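Local coordinates for protein glcnac-alpha-1,4-gal-releasing endo-beta-galactosidase (Clostridium perfringens, PDB 1UPS) that probably hydrolyses O-glycosyl bonds as a calcium-binding family 16 endo-beta-galactosidase that releases GlcNAc-alpha-1,4-Gal from glycans, at residues A[364-372]-A[382-391]. Numbering follows the deposited sequence. Where two conformers were deposited one is given.
Sequences TWWSAQWSE and VNRWKPNMSI
Arg384 lays its guanidinium flat over one face of the Trp366 indole, a worked example of how an arginine can stack on a ring and still use an N-H in its own plane. The two planes are only 6° apart, and NE of Arg384 sits 3.4 Å from CE2 of Trp366. An extended chain, with CG anti to the backbone N (chi1 -173°), also carries CD over the five-membered ring in a CH-pi contact. At the guanidinium edge, NH1 of Arg384 gives a hydrogen bond of 2.8 Å to OE1 of Gln369, on a lone pair of that amide oxygen; NH1 also forms a salt bridge with Asp333. The stack and the in-plane bond to Gln369 together limit the rotation of the group. The backbone N of Arg384 binds O of Gln369.

Asn383 works both ends of its amide. ND2 of Asn383 donates to O of Ser367 (3.0 Å), approaching from above that carbonyl plane, and lies over one face of the Trp370 ring, 3.4 Å from CH2 of Trp370. OD1 accepts from the backbone N of Lys386, an Asx motif that leads into the type I beta turn from Lys386 to Met389. The opposite face of Trp370 receives CD1 of Ile391, 3.8 Å from the centroid of the six-membered ring, while NE1 of Trp370 is hydrogen-bonded to O of Leu347. Nearby, CB of Ser367 packs 3.5 Å from CE3 of Trp385, and OG of Ser367 turns to Glu350.

Beyond this, Ser371 and Val382 form an antiparallel hydrogen-bonded pair, and a water links OG of Ser371 to O of Asn383. The contact thus closes the open end of the hairpin of strands 370-375 and 378-383, with strand 335-340 alongside through Tyr335, in a C-terminal region consistent with a ricin-like beta-trefoil, far from the calcium site.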
# COMPACT_ATOMS: atom_id res chain seq x y z
N THR A 364 14.72 2.02 20.75
CA THR A 364 13.65 1.12 21.18
C THR A 364 12.55 1.82 21.97
O THR A 364 11.54 1.20 22.27
CB THR A 364 14.21 -0.03 22.05
OG1 THR A 364 14.87 0.53 23.19
CG2 THR A 364 15.31 -0.76 21.32
N TRP A 365 12.75 3.10 22.32
CA TRP A 365 11.71 3.86 23.02
C TRP A 365 10.57 4.21 22.08
O TRP A 365 10.78 4.87 21.04
CB TRP A 365 12.29 5.16 23.60
CG TRP A 365 13.10 5.00 24.87
CD1 TRP A 365 13.54 3.83 25.45
CD2 TRP A 365 13.59 6.06 25.69
NE1 TRP A 365 14.26 4.11 26.59
CE2 TRP A 365 14.30 5.47 26.76
CE3 TRP A 365 13.49 7.46 25.64
CZ2 TRP A 365 14.92 6.23 27.76
CZ3 TRP A 365 14.10 8.21 26.63
CH2 TRP A 365 14.81 7.59 27.68
N TRP A 366 9.37 3.77 22.43
CA TRP A 366 8.20 4.07 21.60
C TRP A 366 7.91 5.57 21.56
O TRP A 366 7.29 6.06 20.60
CB TRP A 366 6.96 3.31 22.10
CG TRP A 366 6.97 1.83 21.80
CD1 TRP A 366 8.05 1.06 21.46
CD2 TRP A 366 5.84 0.96 21.81
NE1 TRP A 366 7.66 -0.25 21.28
CE2 TRP A 366 6.30 -0.33 21.47
CE3 TRP A 366 4.48 1.14 22.07
CZ2 TRP A 366 5.45 -1.44 21.40
CZ3 TRP A 366 3.63 0.04 22.00
CH2 TRP A 366 4.12 -1.24 21.66
N SER A 367 8.36 6.30 22.59
CA SER A 367 8.17 7.76 22.61
C SER A 367 8.97 8.45 21.52
O SER A 367 8.71 9.62 21.20
CB SER A 367 8.56 8.35 23.97
OG SER A 367 9.96 8.48 24.12
N ALA A 368 9.94 7.74 20.94
CA ALA A 368 10.78 8.29 19.87
C ALA A 368 10.41 7.74 18.49
O ALA A 368 11.11 7.99 17.49
CB ALA A 368 12.26 8.04 20.18
N GLN A 369 9.31 7.01 18.42
CA GLN A 369 8.88 6.40 17.16
C GLN A 369 7.56 7.01 16.68
O GLN A 369 6.67 7.29 17.48
CB GLN A 369 8.73 4.90 17.33
CG GLN A 369 10.05 4.22 17.64
CD GLN A 369 9.87 2.73 17.81
OE1 GLN A 369 8.84 2.19 17.43
NE2 GLN A 369 10.87 2.06 18.40
N TRP A 370 7.46 7.21 15.37
CA TRP A 370 6.36 7.97 14.78
C TRP A 370 5.73 7.28 13.57
O TRP A 370 6.43 6.71 12.75
CB TRP A 370 6.88 9.36 14.38
CG TRP A 370 7.53 10.10 15.50
CD1 TRP A 370 8.86 10.08 15.84
CD2 TRP A 370 6.89 10.98 16.44
NE1 TRP A 370 9.08 10.89 16.93
CE2 TRP A 370 7.89 11.46 17.32
CE3 TRP A 370 5.56 11.42 16.62
CZ2 TRP A 370 7.61 12.34 18.37
CZ3 TRP A 370 5.28 12.30 17.66
CH2 TRP A 370 6.31 12.76 18.53
N SER A 371 4.39 7.30 13.50
CA SER A 371 3.68 6.89 12.28
C SER A 371 3.62 8.06 11.31
O SER A 371 3.30 9.18 11.71
CB SER A 371 2.26 6.44 12.62
OG SER A 371 2.26 5.32 13.48
N GLU A 372 3.92 7.81 10.04
CA GLU A 372 3.81 8.83 8.98
C GLU A 372 2.46 8.71 8.28
O GLU A 372 2.11 7.64 7.76
CB GLU A 372 4.90 8.63 7.96
CG GLU A 372 6.17 9.40 8.21
CD GLU A 372 7.24 9.06 7.18
OE1 GLU A 372 8.35 8.67 7.60
OE2 GLU A 372 6.96 9.18 5.97
N VAL A 382 2.58 10.86 13.96
CA VAL A 382 1.74 10.46 15.09
C VAL A 382 2.51 9.50 15.99
O VAL A 382 3.10 8.52 15.51
CB VAL A 382 0.44 9.79 14.59
CG1 VAL A 382 -0.40 9.35 15.76
CG2 VAL A 382 -0.36 10.75 13.68
N ASN A 383 2.57 9.79 17.29
CA ASN A 383 3.47 9.06 18.18
C ASN A 383 3.06 7.59 18.35
O ASN A 383 1.87 7.29 18.35
CB ASN A 383 3.56 9.75 19.53
CG ASN A 383 4.71 9.26 20.35
OD1 ASN A 383 4.52 8.49 21.30
ND2 ASN A 383 5.92 9.68 19.99
N ARG A 384 4.03 6.68 18.48
CA ARG A 384 3.71 5.27 18.71
C ARG A 384 3.27 5.03 20.16
O ARG A 384 2.26 4.36 20.42
CB ARG A 384 4.89 4.37 18.37
CG ARG A 384 4.54 2.87 18.43
CD ARG A 384 5.75 1.97 18.38
NE ARG A 384 5.35 0.56 18.33
CZ ARG A 384 6.17 -0.44 18.02
NH1 ARG A 384 7.44 -0.20 17.75
NH2 ARG A 384 5.71 -1.69 17.99
N TRP A 385 4.05 5.56 21.10
CA TRP A 385 3.78 5.38 22.53
C TRP A 385 2.43 5.98 22.90
O TRP A 385 1.64 5.37 23.64
CB TRP A 385 4.89 6.04 23.35
CG TRP A 385 4.86 5.78 24.84
CD1 TRP A 385 4.49 4.61 25.48
CD2 TRP A 385 5.23 6.70 25.86
NE1 TRP A 385 4.61 4.77 26.84
CE2 TRP A 385 5.06 6.04 27.11
CE3 TRP A 385 5.68 8.03 25.86
CZ2 TRP A 385 5.33 6.67 28.33
CZ3 TRP A 385 5.96 8.65 27.07
CH2 TRP A 385 5.77 7.97 28.29
N LYS A 386 2.17 7.18 22.37
CA LYS A 386 0.92 7.89 22.64
C LYS A 386 0.21 8.22 21.33
O LYS A 386 0.32 9.35 20.82
CB LYS A 386 1.19 9.18 23.44
CG LYS A 386 1.91 8.99 24.79
CD LYS A 386 1.05 8.28 25.83
CE LYS A 386 1.89 7.87 27.04
NZ LYS A 386 1.16 6.96 27.97
N PRO A 387 -0.52 7.24 20.78
CA PRO A 387 -1.05 7.34 19.41
C PRO A 387 -2.14 8.39 19.17
O PRO A 387 -2.58 8.53 18.01
CB PRO A 387 -1.55 5.91 19.14
CG PRO A 387 -1.87 5.36 20.46
CD PRO A 387 -0.85 5.95 21.41
N ASN A 388 -2.58 9.11 20.20
CA ASN A 388 -3.45 10.27 19.97
C ASN A 388 -2.67 11.57 19.72
O ASN A 388 -3.27 12.60 19.41
CB ASN A 388 -4.41 10.48 21.14
CG ASN A 388 -5.57 9.50 21.13
OD1 ASN A 388 -6.04 9.07 20.07
ND2 ASN A 388 -6.04 9.13 22.32
N MET A 389 -1.35 11.52 19.85
CA MET A 389 -0.53 12.72 19.86
C MET A 389 0.18 12.90 18.52
O MET A 389 0.82 11.96 18.04
CB MET A 389 0.52 12.63 20.98
CG MET A 389 -0.07 12.44 22.38
SD MET A 389 -1.10 13.84 22.83
CE MET A 389 -2.58 13.06 23.45
N SER A 390 0.07 14.09 17.93
CA SER A 390 0.75 14.42 16.69
C SER A 390 1.69 15.62 16.90
O SER A 390 1.52 16.39 17.85
CB SER A 390 -0.24 14.69 15.55
OG SER A 390 -1.08 15.78 15.85
N ILE A 391 2.67 15.76 16.01
CA ILE A 391 3.59 16.90 16.03
C ILE A 391 2.92 18.11 15.40
O ILE A 391 2.40 18.02 14.28
CB ILE A 391 4.87 16.55 15.25
CG1 ILE A 391 5.52 15.28 15.85
CG2 ILE A 391 5.83 17.75 15.31
CD1 ILE A 391 6.93 14.97 15.28
O HOH W 1 0.83 5.73 16.08